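PDB 4FE9: outer membrane protein SusF from Bacteroides thetaiotaomicron, which binds starch at the bacterial cell surface through its carbohydrate-binding modules before the glycan is taken into the periplasm for degradation. Local coordinates for residues L263-G277 with F301-W315. Numbering follows the deposited sequence.
Sequences LYMTGSAYNWGTPAG and FAANDQVKFAPQANW. With GLC (alpha-D-glucopyranose), chain C; GLC (alpha-D-glucopyranose), chain B; EDO (1,2-ethanediol), chain J; EDO (1,2-ethanediol), chain H.
Phe301 meets Met265 at the rim of its ring: SD lies 5.0 Å from the ring centroid and 80° off the normal, an edge-on Met-aromatic contact. At Gln306 the backbone is gripped twice by Ser268, whose N donates to the Gln306 carbonyl while its OG accepts from Gln306 N over 2.8 Å, nearly straight at 169°. A chi1 of 49° places that hydroxyl between the serine's own N and carbonyl carbon, facing the strand. Gln306 CB abuts the edge of the Trp272 indole, and OE1 is bonded to Asn341. From Val307 to Ala310 the chain pairs antiparallel with 264-267; Thr266 with Lys308 and Tyr264 with Ala310 are the hydrogen-bonded pairs. Val307 and Phe309 share a buried face with Met265, which runs alongside Phe309, Met265 CB 3.7 Å from Phe309 CE2. On the other face the Lys308 side chain leads away from 264-267, and NZ bonds O3 of the glucose of chain B at 2.6 Å, with a salt bridge to Asp318 as well. Ala313 sets CB over the centre of the Tyr264 ring, 4.2 Å from the centroid, a CH-pi contact, and its carbonyl accepts a hydrogen bond from Gly277 N in the carbonyl plane. Trp315 presses CH2 against Thr266 CG2 at 3.2 Å, crossing it at about a right angle, and sends NE1 to Trp272 O, 3.2 Å away; that oxygen lies in the indole plane, although NE1 stands above the carbonyl plane. The bond would limit rotation of the indole, whose face lies under the glucose of chain B. Trp272 is sandwiched between the Gly267-Ser268 peptide and the glucose of chain C. Two tryptophans offering faces to two glucoses, with Lys308 bonding a hydroxyl of one of them, form the aromatic platform typical of starch-binding modules, here the second of SusF, built on its antiparallel beta sheet.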
ATOM      1  N   LEU A 263      -7.465 -18.954  -4.680  1.00 13.90           N
ATOM      2  CA  LEU A 263      -8.206 -17.842  -5.273  1.00 13.10           C
ATOM      3  C   LEU A 263      -8.832 -18.247  -6.601  1.00 14.65           C
ATOM      4  O   LEU A 263      -8.239 -19.016  -7.379  1.00 12.31           O
ATOM      5  CB  LEU A 263      -7.289 -16.632  -5.501  1.00 13.62           C
ATOM      6  CG  LEU A 263      -8.043 -15.321  -5.733  1.00 14.32           C
ATOM      7  CD1 LEU A 263      -8.621 -14.786  -4.416  1.00 10.87           C
ATOM      8  CD2 LEU A 263      -7.149 -14.297  -6.388  1.00 14.68           C
ATOM      9  N   TYR A 264     -10.048 -17.765  -6.828  1.00 14.00           N
ATOM     10  CA  TYR A 264     -10.846 -18.182  -7.967  1.00 15.93           C
ATOM     11  C   TYR A 264     -11.459 -16.958  -8.612  1.00 16.93           C
ATOM     12  O   TYR A 264     -11.666 -15.933  -7.943  1.00 15.81           O
ATOM     13  CB  TYR A 264     -11.958 -19.123  -7.531  1.00 16.47           C
ATOM     14  CG  TYR A 264     -11.475 -20.439  -6.942  1.00 17.54           C
ATOM     15  CD1 TYR A 264     -11.309 -21.568  -7.747  1.00 21.37           C
ATOM     16  CD2 TYR A 264     -11.226 -20.559  -5.574  1.00 20.52           C
ATOM     17  CE1 TYR A 264     -10.887 -22.786  -7.204  1.00 24.32           C
ATOM     18  CE2 TYR A 264     -10.773 -21.746  -5.029  1.00 19.71           C
ATOM     19  CZ  TYR A 264     -10.568 -22.844  -5.849  1.00 22.36           C
ATOM     20  OH  TYR A 264     -10.182 -24.028  -5.289  1.00 24.80           O
ATOM     21  N   MET A 265     -11.573 -17.015  -9.933  1.00 18.02           N
ATOM     22  CA  MET A 265     -12.171 -15.956 -10.729  1.00 19.24           C
ATOM     23  C   MET A 265     -13.448 -16.469 -11.357  1.00 20.80           C
ATOM     24  O   MET A 265     -13.523 -17.630 -11.776  1.00 19.62           O
ATOM     25  CB  MET A 265     -11.207 -15.525 -11.827  1.00 19.28           C
ATOM     26  CG  MET A 265     -11.798 -14.500 -12.826  1.00 18.17           C
ATOM     27  SD  MET A 265     -10.580 -13.888 -13.970  1.00 26.31           S
ATOM     28  CE  MET A 265     -10.590 -15.227 -15.163  1.00 28.87           C
ATOM     29  N   THR A 266     -14.507 -15.683 -11.219  1.00 22.69           N
ATOM     30  CA  THR A 266     -15.704 -15.859 -12.011  1.00 23.40           C
ATOM     31  C   THR A 266     -16.019 -14.538 -12.726  1.00 25.01           C
ATOM     32  O   THR A 266     -15.171 -13.624 -12.770  1.00 23.90           O
ATOM     33  CB  THR A 266     -16.882 -16.314 -11.148  1.00 24.21           C
ATOM     34  OG1 THR A 266     -17.964 -16.735 -11.985  1.00 26.26           O
ATOM     35  CG2 THR A 266     -17.356 -15.189 -10.207  1.00 23.88           C
ATOM     36  N   GLY A 267     -17.175 -14.478 -13.384  1.00 25.36           N
ATOM     37  CA  GLY A 267     -17.349 -13.558 -14.489  1.00 25.81           C
ATOM     38  C   GLY A 267     -18.698 -13.639 -15.162  1.00 26.76           C
ATOM     39  O   GLY A 267     -19.458 -14.613 -14.975  1.00 25.25           O
ATOM     40  N   SER A 268     -19.033 -12.572 -15.890  1.00 28.01           N
ATOM     41  CA  SER A 268     -20.141 -12.599 -16.856  1.00 29.36           C
ATOM     42  C   SER A 268     -19.984 -13.748 -17.837  1.00 29.43           C
ATOM     43  O   SER A 268     -20.904 -14.526 -18.021  1.00 31.35           O
ATOM     44  CB  SER A 268     -20.269 -11.252 -17.605  1.00 28.14           C
ATOM     45  OG  SER A 268     -19.017 -10.806 -18.109  1.00 28.59           O
ATOM     46  N   ALA A 269     -18.777 -13.919 -18.368  1.00 30.08           N
ATOM     47  CA  ALA A 269     -18.488 -15.039 -19.281  1.00 30.17           C
ATOM     48  C   ALA A 269     -18.509 -16.441 -18.617  1.00 30.74           C
ATOM     49  O   ALA A 269     -18.242 -17.438 -19.281  1.00 31.13           O
ATOM     50  CB  ALA A 269     -17.176 -14.809 -20.005  1.00 29.44           C
ATOM     51  N   TYR A 270     -18.839 -16.507 -17.318  1.00 30.61           N
ATOM     52  CA  TYR A 270     -18.817 -17.790 -16.563  1.00 30.11           C
ATOM     53  C   TYR A 270     -20.082 -17.991 -15.778  1.00 30.83           C
ATOM     54  O   TYR A 270     -20.064 -18.610 -14.704  1.00 30.84           O
ATOM     55  CB  TYR A 270     -17.623 -17.860 -15.588  1.00 30.88           C
ATOM     56  CG  TYR A 270     -16.274 -17.652 -16.227  1.00 25.29           C
ATOM     57  CD1 TYR A 270     -15.656 -18.668 -16.947  1.00 28.32           C
ATOM     58  CD2 TYR A 270     -15.639 -16.446 -16.136  1.00 21.48           C
ATOM     59  CE1 TYR A 270     -14.413 -18.462 -17.567  1.00 19.57           C
ATOM     60  CE2 TYR A 270     -14.433 -16.212 -16.783  1.00 20.61           C
ATOM     61  CZ  TYR A 270     -13.809 -17.242 -17.462  1.00 19.38           C
ATOM     62  OH  TYR A 270     -12.604 -17.008 -18.100  1.00 24.17           O
ATOM     63  N   ASN A 271     -21.143 -17.315 -16.202  1.00 30.83           N
ATOM     64  CA  ASN A 271     -22.435 -17.474 -15.588  1.00 29.88           C
ATOM     65  C   ASN A 271     -22.508 -16.889 -14.193  1.00 29.78           C
ATOM     66  O   ASN A 271     -23.292 -17.346 -13.359  1.00 28.56           O
ATOM     67  CB  ASN A 271     -22.849 -18.953 -15.575  1.00 30.72           C
ATOM     68  CG  ASN A 271     -24.366 -19.135 -15.625  1.00 33.37           C
ATOM     69  OD1 ASN A 271     -25.057 -18.450 -16.386  1.00 43.09           O
ATOM     70  ND2 ASN A 271     -24.891 -19.998 -14.769  1.00 32.38           N
ATOM     71  N   TRP A 272     -21.716 -15.844 -13.942  1.00 30.26           N
ATOM     72  CA  TRP A 272     -21.590 -15.280 -12.578  1.00 30.27           C
ATOM     73  C   TRP A 272     -21.620 -16.344 -11.447  1.00 29.85           C
ATOM     74  O   TRP A 272     -22.309 -16.170 -10.437  1.00 29.49           O
ATOM     75  CB  TRP A 272     -22.665 -14.200 -12.334  1.00 30.11           C
ATOM     76  CG  TRP A 272     -22.377 -12.911 -13.050  1.00 29.92           C
ATOM     77  CD1 TRP A 272     -23.069 -12.378 -14.117  1.00 32.80           C
ATOM     78  CD2 TRP A 272     -21.253 -12.061 -12.839  1.00 26.96           C
ATOM     79  NE1 TRP A 272     -22.434 -11.235 -14.567  1.00 28.60           N
ATOM     80  CE2 TRP A 272     -21.335 -11.004 -13.783  1.00 25.35           C
ATOM     81  CE3 TRP A 272     -20.166 -12.094 -11.953  1.00 17.67           C
ATOM     82  CZ2 TRP A 272     -20.369  -9.998 -13.862  1.00 30.37           C
ATOM     83  CZ3 TRP A 272     -19.214 -11.073 -12.023  1.00 21.11           C
ATOM     84  CH2 TRP A 272     -19.338 -10.029 -12.943  1.00 18.95           C
ATOM     85  N   GLY A 273     -20.804 -17.389 -11.586  1.00 30.42           N
ATOM     86  CA  GLY A 273     -20.482 -18.274 -10.454  1.00 30.02           C
ATOM     87  C   GLY A 273     -21.554 -19.286 -10.090  1.00 30.96           C
ATOM     88  O   GLY A 273     -21.515 -19.881  -9.006  1.00 31.12           O
ATOM     89  N   THR A 274     -22.523 -19.493 -10.982  1.00 31.27           N
ATOM     90  CA  THR A 274     -23.557 -20.529 -10.757  1.00 31.38           C
ATOM     91  C   THR A 274     -23.286 -21.728 -11.667  1.00 30.93           C
ATOM     92  O   THR A 274     -22.908 -21.548 -12.835  1.00 30.39           O
ATOM     93  CB  THR A 274     -24.999 -19.979 -11.020  1.00 31.67           C
ATOM     94  OG1 THR A 274     -25.109 -18.651 -10.493  1.00 34.89           O
ATOM     95  CG2 THR A 274     -26.055 -20.857 -10.347  1.00 32.95           C
ATOM     96  N   PRO A 275     -23.284 -22.943 -11.079  1.00 31.16           N
ATOM     97  CA  PRO A 275     -23.434 -23.154  -9.629  1.00 31.68           C
ATOM     98  C   PRO A 275     -22.084 -23.100  -8.847  1.00 31.74           C
ATOM     99  O   PRO A 275     -21.008 -23.105  -9.452  1.00 31.49           O
ATOM    100  CB  PRO A 275     -24.028 -24.554  -9.551  1.00 32.06           C
ATOM    101  CG  PRO A 275     -23.409 -25.271 -10.732  1.00 31.66           C
ATOM    102  CD  PRO A 275     -23.175 -24.222 -11.811  1.00 31.38           C
ATOM    103  N   ALA A 276     -22.164 -22.986  -7.520  1.00 32.28           N
ATOM    104  CA  ALA A 276     -20.967 -23.034  -6.674  1.00 32.59           C
ATOM    105  C   ALA A 276     -20.147 -24.296  -6.996  1.00 33.09           C
ATOM    106  O   ALA A 276     -20.662 -25.232  -7.607  1.00 32.85           O
ATOM    107  CB  ALA A 276     -21.357 -22.999  -5.206  1.00 32.39           C
ATOM    108  N   GLY A 277     -18.835 -24.221  -6.786  1.00 33.52           N
ATOM    109  CA  GLY A 277     -17.965 -25.407  -6.911  1.00 34.20           C
ATOM    110  C   GLY A 277     -17.703 -25.850  -8.340  1.00 34.44           C
ATOM    111  O   GLY A 277     -16.807 -26.626  -8.599  1.00 35.18           O
ATOM    112  N   PHE A 301      -9.803 -12.700 -22.247  1.00 23.36           N
ATOM    113  CA  PHE A 301     -10.918 -11.750 -22.022  1.00 22.84           C
ATOM    114  C   PHE A 301     -11.387 -11.122 -23.346  1.00 22.62           C
ATOM    115  O   PHE A 301     -10.567 -10.681 -24.161  1.00 23.15           O
ATOM    116  CB  PHE A 301     -10.528 -10.664 -21.023  1.00 22.80           C
ATOM    117  CG  PHE A 301     -10.143 -11.190 -19.665  1.00 20.12           C
ATOM    118  CD1 PHE A 301     -11.114 -11.418 -18.682  1.00 28.61           C
ATOM    119  CD2 PHE A 301      -8.826 -11.427 -19.358  1.00 22.36           C
ATOM    120  CE1 PHE A 301     -10.746 -11.884 -17.392  1.00 23.79           C
ATOM    121  CE2 PHE A 301      -8.448 -11.883 -18.071  1.00 23.29           C
ATOM    122  CZ  PHE A 301      -9.417 -12.081 -17.094  1.00 21.17           C
ATOM    123  N   ALA A 302     -12.665 -11.286 -23.618  1.00 23.70           N
ATOM    124  CA  ALA A 302     -13.398 -10.462 -24.605  1.00 25.93           C
ATOM    125  C   ALA A 302     -13.472  -8.998 -24.154  1.00 27.24           C
ATOM    126  O   ALA A 302     -13.164  -8.670 -22.999  1.00 27.79           O
ATOM    127  CB  ALA A 302     -14.786 -11.007 -24.782  1.00 24.81           C
ATOM    128  N   ALA A 303     -13.984  -8.132 -25.024  1.00 28.65           N
ATOM    129  CA  ALA A 303     -14.247  -6.754 -24.627  1.00 28.96           C
ATOM    130  C   ALA A 303     -15.562  -6.706 -23.877  1.00 29.47           C
ATOM    131  O   ALA A 303     -16.450  -7.482 -24.169  1.00 29.09           O
ATOM    132  CB  ALA A 303     -14.269  -5.839 -25.856  1.00 29.64           C
ATOM    133  N   ASN A 304     -15.539  -6.051 -22.710  1.00 30.42           N
ATOM    134  CA  ASN A 304     -16.737  -5.914 -21.862  1.00 30.12           C
ATOM    135  C   ASN A 304     -17.075  -7.106 -20.976  1.00 29.72           C
ATOM    136  O   ASN A 304     -18.112  -7.117 -20.312  1.00 28.50           O
ATOM    137  CB  ASN A 304     -17.957  -5.521 -22.698  1.00 31.01           C
ATOM    138  CG  ASN A 304     -17.771  -4.181 -23.419  1.00 31.87           C
ATOM    139  OD1 ASN A 304     -16.745  -3.497 -23.263  1.00 36.12           O
ATOM    140  ND2 ASN A 304     -18.723  -3.844 -24.264  1.00 39.90           N
ATOM    141  N   ASP A 305     -16.227  -8.126 -20.994  1.00 29.70           N
ATOM    142  CA  ASP A 305     -16.261  -9.154 -19.941  1.00 29.50           C
ATOM    143  C   ASP A 305     -16.130  -8.494 -18.558  1.00 28.10           C
ATOM    144  O   ASP A 305     -15.317  -7.609 -18.375  1.00 27.72           O
ATOM    145  CB  ASP A 305     -15.116 -10.154 -20.156  1.00 29.60           C
ATOM    146  CG  ASP A 305     -15.448 -11.223 -21.242  1.00 33.18           C
ATOM    147  OD1 ASP A 305     -16.671 -11.438 -21.519  1.00 35.39           O
ATOM    148  OD2 ASP A 305     -14.481 -11.859 -21.794  1.00 36.50           O
ATOM    149  N   GLN A 306     -16.970  -8.901 -17.613  1.00 26.96           N
ATOM    150  CA  GLN A 306     -16.786  -8.498 -16.206  1.00 27.42           C
ATOM    151  C   GLN A 306     -16.370  -9.686 -15.366  1.00 25.53           C
ATOM    152  O   GLN A 306     -16.851 -10.780 -15.583  1.00 26.33           O
ATOM    153  CB  GLN A 306     -18.072  -7.897 -15.647  1.00 26.13           C
ATOM    154  CG  GLN A 306     -18.442  -6.560 -16.318  1.00 32.34           C
ATOM    155  CD  GLN A 306     -19.814  -6.076 -15.944  1.00 38.57           C
ATOM    156  OE1 GLN A 306     -20.139  -5.936 -14.767  1.00 39.87           O
ATOM    157  NE2 GLN A 306     -20.602  -5.740 -16.940  1.00 40.06           N
ATOM    158  N   VAL A 307     -15.470  -9.461 -14.416  1.00 24.40           N
ATOM    159  CA  VAL A 307     -15.020 -10.530 -13.512  1.00 22.14           C
ATOM    160  C   VAL A 307     -14.964 -10.101 -12.054  1.00 21.65           C
ATOM    161  O   VAL A 307     -14.783  -8.912 -11.747  1.00 20.50           O
ATOM    162  CB  VAL A 307     -13.628 -11.065 -13.919  1.00 22.61           C
ATOM    163  CG1 VAL A 307     -13.688 -11.747 -15.311  1.00 20.24           C
ATOM    164  CG2 VAL A 307     -12.617  -9.975 -13.896  1.00 21.49           C
ATOM    165  N   LYS A 308     -15.003 -11.090 -11.155  1.00 19.92           N
ATOM    166  CA  LYS A 308     -14.677 -10.873  -9.729  1.00 18.51           C
ATOM    167  C   LYS A 308     -13.865 -12.085  -9.193  1.00 17.72           C
ATOM    168  O   LYS A 308     -13.815 -13.132  -9.836  1.00 17.10           O
ATOM    169  CB  LYS A 308     -15.954 -10.722  -8.909  1.00 18.95           C
ATOM    170  CG  LYS A 308     -16.557  -9.341  -8.959  1.00 20.07           C
ATOM    171  CD  LYS A 308     -17.705  -9.228  -8.041  1.00 26.55           C
ATOM    172  CE  LYS A 308     -17.323  -8.482  -6.793  1.00 25.49           C
ATOM    173  NZ  LYS A 308     -18.532  -8.091  -6.015  1.00 26.95           N
ATOM    174  N   PHE A 309     -13.253 -11.923  -8.030  1.00 15.14           N
ATOM    175  CA  PHE A 309     -12.353 -12.928  -7.467  1.00 15.60           C
ATOM    176  C   PHE A 309     -12.839 -13.287  -6.085  1.00 14.79           C
ATOM    177  O   PHE A 309     -13.493 -12.479  -5.437  1.00 15.81           O
ATOM    178  CB  PHE A 309     -10.920 -12.384  -7.383  1.00 14.86           C
ATOM    179  CG  PHE A 309     -10.346 -12.005  -8.700  1.00 17.37           C
ATOM    180  CD1 PHE A 309     -10.489 -10.707  -9.189  1.00 17.54           C
ATOM    181  CD2 PHE A 309      -9.649 -12.932  -9.461  1.00 18.76           C
ATOM    182  CE1 PHE A 309      -9.958 -10.349 -10.431  1.00 18.37           C
ATOM    183  CE2 PHE A 309      -9.175 -12.602 -10.741  1.00 21.86           C
ATOM    184  CZ  PHE A 309      -9.326 -11.297 -11.215  1.00 22.75           C
ATOM    185  N   ALA A 310     -12.591 -14.527  -5.659  1.00 13.80           N
ATOM    186  CA  ALA A 310     -13.024 -14.996  -4.318  1.00 13.38           C
ATOM    187  C   ALA A 310     -12.052 -16.038  -3.764  1.00 13.63           C
ATOM    188  O   ALA A 310     -11.405 -16.758  -4.527  1.00 13.45           O
ATOM    189  CB  ALA A 310     -14.424 -15.592  -4.386  1.00 13.22           C
ATOM    190  N   PRO A 311     -12.056 -16.223  -2.435  1.00 13.91           N
ATOM    191  CA  PRO A 311     -11.112 -17.129  -1.844  1.00 13.91           C
ATOM    192  C   PRO A 311     -11.623 -18.598  -1.817  1.00 13.49           C
ATOM    193  O   PRO A 311     -10.977 -19.453  -1.236  1.00 12.54           O
ATOM    194  CB  PRO A 311     -10.968 -16.577  -0.413  1.00 13.87           C
ATOM    195  CG  PRO A 311     -12.269 -16.006  -0.119  1.00 12.84           C
ATOM    196  CD  PRO A 311     -12.748 -15.413  -1.415  1.00 13.88           C
ATOM    197  N   GLN A 312     -12.830 -18.832  -2.336  1.00 13.41           N
ATOM    198  CA  GLN A 312     -13.294 -20.171  -2.646  1.00 13.24           C
ATOM    199  C   GLN A 312     -14.095 -20.086  -3.945  1.00 14.97           C
ATOM    200  O   GLN A 312     -14.224 -18.996  -4.513  1.00 11.45           O
ATOM    201  CB  GLN A 312     -14.151 -20.713  -1.522  1.00 14.30           C
ATOM    202  CG  GLN A 312     -15.489 -19.955  -1.315  1.00 15.23           C
ATOM    203  CD  GLN A 312     -15.302 -18.598  -0.625  1.00 16.84           C
ATOM    204  OE1 GLN A 312     -14.794 -18.529   0.493  1.00 14.69           O
ATOM    205  NE2 GLN A 312     -15.874 -17.554  -1.213  1.00 13.52           N
ATOM    206  N   ALA A 313     -14.528 -21.249  -4.467  1.00 14.94           N
ATOM    207  CA  ALA A 313     -15.263 -21.322  -5.729  1.00 17.44           C
ATOM    208  C   ALA A 313     -16.744 -21.006  -5.472  1.00 18.64           C
ATOM    209  O   ALA A 313     -17.614 -21.858  -5.649  1.00 18.09           O
ATOM    210  CB  ALA A 313     -15.103 -22.722  -6.377  1.00 16.33           C
ATOM    211  N   ASN A 314     -16.997 -19.801  -4.959  1.00 18.87           N
ATOM    212  CA  ASN A 314     -18.321 -19.400  -4.539  1.00 20.30           C
ATOM    213  C   ASN A 314     -18.279 -17.960  -4.054  1.00 21.67           C
ATOM    214  O   ASN A 314     -17.190 -17.422  -3.778  1.00 20.16           O
ATOM    215  CB  ASN A 314     -18.836 -20.300  -3.429  1.00 20.10           C
ATOM    216  CG  ASN A 314     -20.353 -20.251  -3.298  1.00 23.60           C
ATOM    217  OD1 ASN A 314     -21.040 -19.756  -4.181  1.00 28.20           O
ATOM    218  ND2 ASN A 314     -20.870 -20.805  -2.226  1.00 24.64           N
ATOM    219  N   TRP A 315     -19.462 -17.336  -3.917  1.00 21.60           N
ATOM    220  CA  TRP A 315     -19.534 -15.928  -3.466  1.00 21.42           C
ATOM    221  C   TRP A 315     -19.254 -15.861  -1.976  1.00 22.27           C
ATOM    222  O   TRP A 315     -19.428 -16.853  -1.265  1.00 22.46           O
ATOM    223  CB  TRP A 315     -20.907 -15.326  -3.790  1.00 21.56           C
ATOM    224  CG  TRP A 315     -21.134 -15.214  -5.254  1.00 18.63           C
ATOM    225  CD1 TRP A 315     -21.935 -16.022  -6.015  1.00 16.77           C
ATOM    226  CD2 TRP A 315     -20.327 -14.483  -6.181  1.00 16.71           C
ATOM    227  NE1 TRP A 315     -21.833 -15.676  -7.338  1.00 19.07           N
ATOM    228  CE2 TRP A 315     -20.800 -14.785  -7.475  1.00 14.11           C
ATOM    229  CE3 TRP A 315     -19.294 -13.558  -6.041  1.00 12.61           C
ATOM    230  CZ2 TRP A 315     -20.306 -14.171  -8.596  1.00 19.76           C
ATOM    231  CZ3 TRP A 315     -18.786 -12.969  -7.162  1.00 16.28           C
ATOM    232  CH2 TRP A 315     -19.252 -13.306  -8.431  1.00 15.11           C
TER
HETATM  233  C1  GLC C   3     -22.460 -10.853  -9.200  1.00 29.85           C
HETATM  234  C2  GLC C   3     -22.094  -9.654 -10.046  1.00 29.55           C
HETATM  235  C3  GLC C   3     -23.355  -8.927 -10.540  1.00 32.74           C
HETATM  236  C4  GLC C   3     -24.286  -9.881 -11.258  1.00 37.27           C
HETATM  237  C5  GLC C   3     -24.616 -11.022 -10.300  1.00 35.03           C
HETATM  238  C6  GLC C   3     -25.493 -12.073 -10.972  1.00 35.69           C
HETATM  239  O2  GLC C   3     -21.378  -8.765  -9.201  1.00 22.48           O
HETATM  240  O3  GLC C   3     -22.988  -7.857 -11.412  1.00 24.67           O
HETATM  241  O4  GLC C   3     -25.485  -9.175 -11.623  1.00 50.66           O
HETATM  242  O5  GLC C   3     -23.417 -11.674  -9.883  1.00 32.74           O
HETATM  243  O6  GLC C   3     -26.002 -12.942  -9.961  1.00 28.08           O
HETATM  244  C1  GLC B   2     -22.520 -11.280  -3.965  1.00 39.37           C
HETATM  245  C2  GLC B   2     -21.321 -10.657  -4.671  1.00 33.06           C
HETATM  246  C3  GLC B   2     -21.729 -10.019  -5.980  1.00 28.68           C
HETATM  247  C4  GLC B   2     -22.452 -11.033  -6.845  1.00 29.33           C
HETATM  248  C5  GLC B   2     -23.605 -11.629  -6.080  1.00 28.13           C
HETATM  249  C6  GLC B   2     -24.310 -12.699  -6.907  1.00 25.75           C
HETATM  250  O2  GLC B   2     -20.761  -9.663  -3.833  1.00 31.80           O
HETATM  251  O3  GLC B   2     -20.587  -9.510  -6.682  1.00 24.62           O
HETATM  252  O4  GLC B   2     -22.988 -10.385  -7.970  1.00 29.29           O
HETATM  253  O5  GLC B   2     -23.160 -12.204  -4.845  1.00 34.53           O
HETATM  254  O6  GLC B   2     -25.390 -13.206  -6.125  1.00 28.07           O
HETATM  255  C1  EDO J 515     -15.302  -8.243 -27.461  1.00 32.86           C
HETATM  256  O1  EDO J 515     -14.035  -8.796 -27.896  1.00 29.05           O
HETATM  257  C2  EDO J 515     -16.320  -9.366 -27.294  1.00 36.58           C
HETATM  258  O2  EDO J 515     -17.459  -8.921 -26.549  1.00 37.24           O
HETATM  259  C1  EDO H 513     -17.142 -23.284  -0.662  1.00 31.44           C
HETATM  260  O1  EDO H 513     -16.632 -23.910  -1.868  1.00 37.11           O
HETATM  261  C2  EDO H 513     -18.653 -23.022  -0.814  1.00 37.20           C
HETATM  262  O2  EDO H 513     -19.038 -21.863  -0.059  1.00 23.11           O